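Local coordinates for protein enoyl-CoA hydratase/isomerase (Pseudomonas aeruginosa, PDB 3LAO) that probably hydrates the side-chain double bond of the steroid thioester (22E)-3-oxochola-4,22-dien-24-oyl-CoA and assembles as a homotrimer, at residues D128-R134 with L187-P193; V109-Q113 with E196-A200. One frame throughout, in Å; residues are numbered along the deposited sequence.

Contact 1: D128-R134 with L187-P193; sequences DIAVAAR and LTEVVEP
Thr188 grips Ala130 twice. Its OG1 accepts Ala130 N at 2.8 Å while its own backbone N gives a straight bond to Ala130 O at 2.6 Å, lying in the carbonyl plane. With chi1 at -44° the hydroxyl stands beside the backbone N, and this turns it to the neighbouring strand, where Thr188 OG1 also rests 3.3 Å from Ile129 CG2; Thr164 of the second subunit is a further hydrogen-bond partner of the same oxygen. Beyond this point the strands pair in parallel: Ala132 N bonds to Glu189 O, Ala132 O receives Val191 N at 2.9 Å, and Val191 O receives Arg134 N. On one face Val131 CG1, anti to its nitrogen, meets Val191 CG2 at 3.9 Å, the two side chains crossing nearly at right angles below helix 196-209. On the other face Leu187 CD1 lies 3.5 Å from Ala132 CB and CD2 reaches Ala130 CB. Arg134 bends at chi2 and chi3, setting one face of its guanidinium over Val190 CG1, off-centre toward NH2. The Glu192 carboxylate stands at the guanidinium edge, planes 22° apart, in a salt bridge through NH1 and OE2 whose hydrogen bond is weak and whose very short separation is doubtful. Such parallel pairing of 129-133 with 189-191, outermost in the main sheet within the chain, belongs to the crotonase fold; its Asp128 and Thr188 end meets the second subunit.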
loop_
_atom_site.group_PDB
_atom_site.type_symbol
_atom_site.label_atom_id
_atom_site.label_comp_id
_atom_site.label_asym_id
_atom_site.label_seq_id
_atom_site.Cartn_x
_atom_site.Cartn_y
_atom_site.Cartn_z
ATOM N N ASP B 128 -13.434 8.510 -1.070
ATOM C CA ASP B 128 -12.543 8.748 0.062
ATOM C C ASP B 128 -13.008 8.143 1.369
ATOM O O ASP B 128 -12.221 7.893 2.251
ATOM C CB ASP B 128 -12.404 10.231 0.205
ATOM C CG ASP B 128 -11.962 10.851 -1.080
ATOM O OD1 ASP B 128 -11.045 10.271 -1.694
ATOM O OD2 ASP B 128 -12.558 11.864 -1.502
ATOM N N ILE B 129 -14.306 7.945 1.493
ATOM C CA ILE B 129 -14.924 7.291 2.631
ATOM C C ILE B 129 -16.022 6.415 2.068
ATOM O O ILE B 129 -16.830 6.854 1.201
ATOM C CB ILE B 129 -15.625 8.266 3.544
ATOM C CG1 ILE B 129 -14.673 9.399 3.981
ATOM C CG2 ILE B 129 -16.284 7.501 4.702
ATOM C CD1 ILE B 129 -13.522 8.990 4.828
ATOM N N ALA B 130 -16.026 5.174 2.543
ATOM C CA ALA B 130 -16.978 4.175 2.110
ATOM C C ALA B 130 -17.628 3.522 3.308
ATOM O O ALA B 130 -16.954 2.936 4.152
ATOM C CB ALA B 130 -16.278 3.099 1.189
ATOM N N VAL B 131 -18.939 3.640 3.384
ATOM C CA VAL B 131 -19.708 2.993 4.421
ATOM C C VAL B 131 -20.697 1.966 3.854
ATOM O O VAL B 131 -21.463 2.274 2.954
ATOM C CB VAL B 131 -20.490 4.047 5.200
ATOM C CG1 VAL B 131 -21.439 3.395 6.187
ATOM C CG2 VAL B 131 -19.507 4.973 5.908
ATOM N N ALA B 132 -20.694 0.767 4.419
ATOM C CA ALA B 132 -21.559 -0.310 3.968
ATOM C C ALA B 132 -22.433 -0.873 5.095
ATOM O O ALA B 132 -22.016 -0.960 6.254
ATOM C CB ALA B 132 -20.727 -1.441 3.349
ATOM N N ALA B 133 -23.644 -1.257 4.722
ATOM C CA ALA B 133 -24.572 -1.973 5.590
ATOM C C ALA B 133 -24.013 -3.361 5.841
ATOM O O ALA B 133 -23.506 -4.000 4.917
ATOM C CB ALA B 133 -25.944 -2.079 4.903
ATOM N N ARG B 134 -24.061 -3.807 7.089
ATOM C CA ARG B 134 -23.759 -5.193 7.412
ATOM C C ARG B 134 -24.549 -6.106 6.483
ATOM O O ARG B 134 -25.740 -5.874 6.240
ATOM C CB ARG B 134 -24.155 -5.470 8.851
ATOM C CG ARG B 134 -23.937 -6.880 9.319
ATOM C CD ARG B 134 -23.619 -6.865 10.811
ATOM N NE ARG B 134 -22.240 -6.437 11.048
ATOM C CZ ARG B 134 -21.883 -5.339 11.720
ATOM N NH1 ARG B 134 -22.809 -4.529 12.241
ATOM N NH2 ARG B 134 -20.591 -5.058 11.875
ATOM N N LEU B 187 -13.542 -0.538 3.031
ATOM C CA LEU B 187 -14.621 0.245 3.616
ATOM C C LEU B 187 -14.001 1.016 4.705
ATOM O O LEU B 187 -12.962 0.612 5.212
ATOM C CB LEU B 187 -15.636 -0.672 4.297
ATOM C CG LEU B 187 -16.319 -1.455 3.202
ATOM C CD1 LEU B 187 -17.350 -2.425 3.755
ATOM C CD2 LEU B 187 -16.963 -0.415 2.332
ATOM N N THR B 188 -14.649 2.101 5.097
ATOM C CA THR B 188 -14.182 2.870 6.215
ATOM C C THR B 188 -14.868 2.299 7.418
ATOM O O THR B 188 -14.280 2.195 8.490
ATOM C CB THR B 188 -14.594 4.355 6.060
ATOM O OG1 THR B 188 -14.363 4.797 4.713
ATOM C CG2 THR B 188 -13.845 5.250 7.043
ATOM N N GLU B 189 -16.130 1.918 7.235
ATOM C CA GLU B 189 -16.943 1.478 8.362
ATOM C C GLU B 189 -18.091 0.547 7.947
ATOM O O GLU B 189 -18.685 0.707 6.879
ATOM C CB GLU B 189 -17.514 2.690 9.100
ATOM C CG GLU B 189 -18.036 2.354 10.496
ATOM C CD GLU B 189 -18.505 3.598 11.263
ATOM O OE1 GLU B 189 -17.890 4.669 11.093
ATOM O OE2 GLU B 189 -19.492 3.507 12.029
ATOM N N VAL B 190 -18.416 -0.412 8.816
ATOM C CA VAL B 190 -19.588 -1.239 8.604
ATOM C C VAL B 190 -20.651 -0.914 9.623
ATOM O O VAL B 190 -20.343 -0.819 10.815
ATOM C CB VAL B 190 -19.254 -2.690 8.726
ATOM C CG1 VAL B 190 -20.528 -3.447 8.736
ATOM C CG2 VAL B 190 -18.389 -3.123 7.541
ATOM N N VAL B 191 -21.894 -0.712 9.164
ATOM C CA VAL B 191 -22.993 -0.296 10.066
ATOM C C VAL B 191 -24.265 -1.109 9.887
ATOM O O VAL B 191 -24.419 -1.823 8.891
ATOM C CB VAL B 191 -23.340 1.209 9.956
ATOM C CG1 VAL B 191 -22.135 2.061 10.288
ATOM C CG2 VAL B 191 -23.876 1.559 8.557
ATOM N N GLU B 192 -25.173 -0.993 10.859
ATOM C CA GLU B 192 -26.464 -1.703 10.831
ATOM C C GLU B 192 -27.278 -1.318 9.608
ATOM O O GLU B 192 -27.265 -0.150 9.199
ATOM C CB GLU B 192 -27.264 -1.430 12.102
ATOM C CG GLU B 192 -26.706 -2.114 13.374
ATOM C CD GLU B 192 -26.258 -3.558 13.141
ATOM O OE1 GLU B 192 -27.130 -4.419 12.890
ATOM O OE2 GLU B 192 -25.030 -3.833 13.204
ATOM N N PRO B 193 -27.982 -2.299 9.008
ATOM C CA PRO B 193 -28.682 -2.049 7.734
ATOM C C PRO B 193 -29.659 -0.900 7.924
ATOM O O PRO B 193 -30.323 -0.864 8.959
ATOM C CB PRO B 193 -29.442 -3.365 7.464
ATOM C CG PRO B 193 -28.823 -4.376 8.341
ATOM C CD PRO B 193 -28.278 -3.638 9.547
#

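Contact 2: V109-Q113 with E196-A200; sequences VVAVQ and ELARA
Gln113 CB lies over one face of the Glu196 carboxylate, 3.6 Å from Glu196 OE2, and that oxygen in turn stands above the amide plane of Gln113, 4.1 Å from its CD. The two planes are tilted 39° apart, and the side chains cross at about a right angle. The polar atoms have partners elsewhere: Gln113 NE2 donates to the backbone carbonyls of Ala64 and Gly66, fixing the rotation of the amide, while Glu196 OE1 receives a weak hydrogen bond from Gly194 N. Both chains leave their backbones with CG lodged between the nitrogen and the carbonyl carbon. In Glu196 this first torsion (chi1 68°) brings CG 3.9 Å from Val112 O, and a further bend at chi2 turns the carboxylate to Gln113. This is the alpha/beta layering of the crotonase fold, in which helix 196-209 lies on one face of the central sheet; its first turn runs almost antiparallel to strand 108-112, the short segments being 168° apart with a 7.6 Å closest approach of their axes. Small side chains permit that closeness. Ala111 CB fits against the helix backbone at Glu196 O and against Ala200 CB, 3.7 Å away. Ala200 CB is shared with Val109, whose CG1 approaches it at 3.6 Å and lies equally near Ala200 O. Leu197 comes in from the flank, with CD1 loosely touching Ala111 CB at 4.4 Å, and leans on Val61 and Phe63 of strand 59-64. Val112 points to the other face of the sheet, onto Phe69.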
loop_
_atom_site.group_PDB
_atom_site.type_symbol
_atom_site.label_atom_id
_atom_site.label_comp_id
_atom_site.label_asym_id
_atom_site.label_seq_id
_atom_site.Cartn_x
_atom_site.Cartn_y
_atom_site.Cartn_z
ATOM N N VAL B 109 -17.827 10.706 -0.688
ATOM C CA VAL B 109 -18.124 9.736 0.330
ATOM C C VAL B 109 -19.186 8.846 -0.296
ATOM O O VAL B 109 -20.061 9.335 -1.010
ATOM C CB VAL B 109 -18.724 10.406 1.571
ATOM C CG1 VAL B 109 -19.402 9.356 2.476
ATOM C CG2 VAL B 109 -17.668 11.184 2.317
ATOM N N VAL B 110 -19.111 7.546 -0.050
ATOM C CA VAL B 110 -20.082 6.672 -0.636
ATOM C C VAL B 110 -20.726 5.743 0.389
ATOM O O VAL B 110 -20.040 5.176 1.268
ATOM C CB VAL B 110 -19.476 5.859 -1.808
ATOM C CG1 VAL B 110 -18.392 4.833 -1.286
ATOM C CG2 VAL B 110 -20.597 5.152 -2.523
ATOM N N ALA B 111 -22.042 5.586 0.266
ATOM C CA ALA B 111 -22.820 4.631 1.079
ATOM C C ALA B 111 -23.351 3.470 0.228
ATOM O O ALA B 111 -24.009 3.706 -0.780
ATOM C CB ALA B 111 -23.993 5.365 1.759
ATOM N N VAL B 112 -23.099 2.230 0.648
ATOM C CA VAL B 112 -23.542 1.045 -0.101
ATOM C C VAL B 112 -24.299 0.012 0.744
ATOM O O VAL B 112 -23.947 -0.262 1.892
ATOM C CB VAL B 112 -22.372 0.258 -0.685
ATOM C CG1 VAL B 112 -21.489 1.132 -1.564
ATOM C CG2 VAL B 112 -21.610 -0.288 0.415
ATOM N N GLN B 113 -25.272 -0.625 0.112
ATOM C CA GLN B 113 -26.112 -1.625 0.764
ATOM C C GLN B 113 -26.518 -2.733 -0.191
ATOM O O GLN B 113 -26.650 -2.522 -1.415
ATOM C CB GLN B 113 -27.398 -0.979 1.282
ATOM C CG GLN B 113 -28.480 -0.785 0.203
ATOM C CD GLN B 113 -28.290 0.471 -0.641
ATOM O OE1 GLN B 113 -27.167 0.802 -1.063
ATOM N NE2 GLN B 113 -29.406 1.167 -0.926
ATOM N N GLU B 196 -26.544 3.255 6.717
ATOM C CA GLU B 196 -25.351 3.567 5.958
ATOM C C GLU B 196 -25.373 5.010 5.429
ATOM O O GLU B 196 -24.339 5.673 5.382
ATOM C CB GLU B 196 -25.035 2.514 4.880
ATOM C CG GLU B 196 -26.027 2.445 3.724
ATOM C CD GLU B 196 -27.388 1.774 4.080
ATOM O OE1 GLU B 196 -27.535 1.166 5.181
ATOM O OE2 GLU B 196 -28.318 1.865 3.232
ATOM N N LEU B 197 -26.535 5.517 5.055
ATOM C CA LEU B 197 -26.539 6.854 4.482
ATOM C C LEU B 197 -26.418 7.880 5.594
ATOM O O LEU B 197 -25.701 8.864 5.437
ATOM C CB LEU B 197 -27.775 7.113 3.638
ATOM C CG LEU B 197 -27.840 8.513 3.023
ATOM C CD1 LEU B 197 -26.626 8.916 2.144
ATOM C CD2 LEU B 197 -29.135 8.631 2.259
ATOM N N ALA B 198 -27.077 7.645 6.732
ATOM C CA ALA B 198 -26.971 8.592 7.841
ATOM C C ALA B 198 -25.518 8.734 8.264
ATOM O O ALA B 198 -25.043 9.829 8.615
ATOM C CB ALA B 198 -27.789 8.160 8.999
ATOM N N ARG B 199 -24.815 7.616 8.222
ATOM C CA ARG B 199 -23.427 7.565 8.645
ATOM C C ARG B 199 -22.514 8.220 7.618
ATOM O O ARG B 199 -21.676 9.044 7.965
ATOM C CB ARG B 199 -23.014 6.129 8.865
ATOM C CG ARG B 199 -21.709 6.032 9.567
ATOM C CD ARG B 199 -21.743 6.848 10.859
ATOM N NE ARG B 199 -20.390 7.049 11.338
ATOM C CZ ARG B 199 -20.081 7.461 12.560
ATOM N NH1 ARG B 199 -21.049 7.700 13.446
ATOM N NH2 ARG B 199 -18.798 7.624 12.900
ATOM N N ALA B 200 -22.698 7.871 6.350
ATOM C CA ALA B 200 -21.994 8.554 5.275
ATOM C C ALA B 200 -22.150 10.079 5.359
ATOM O O ALA B 200 -21.181 10.828 5.209
ATOM C CB ALA B 200 -22.447 8.019 3.882
#

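In the fold
From the N terminus, strand 108-112 comes first, then 129-133 beside it in the same sheet, joined by backbone hydrogen bonds such as Val110 with Ile129. After 52 residues that include helices 142-145, 156-161, 163-170 and 178-183, the chain returns at 187-193 and contact 1 closes its loop. It turns at once into helix 196-209, whose start closes the longer loop of contact 2, with contact 1 nested inside. The contacts, about 6 Å apart between centres, thus tie strand 189-191, outermost within this chain, and the helix after it to two inner strands. Val191 touching Glu196, and Ala132 touching Val112, join them directly, on opposite faces of the sheet.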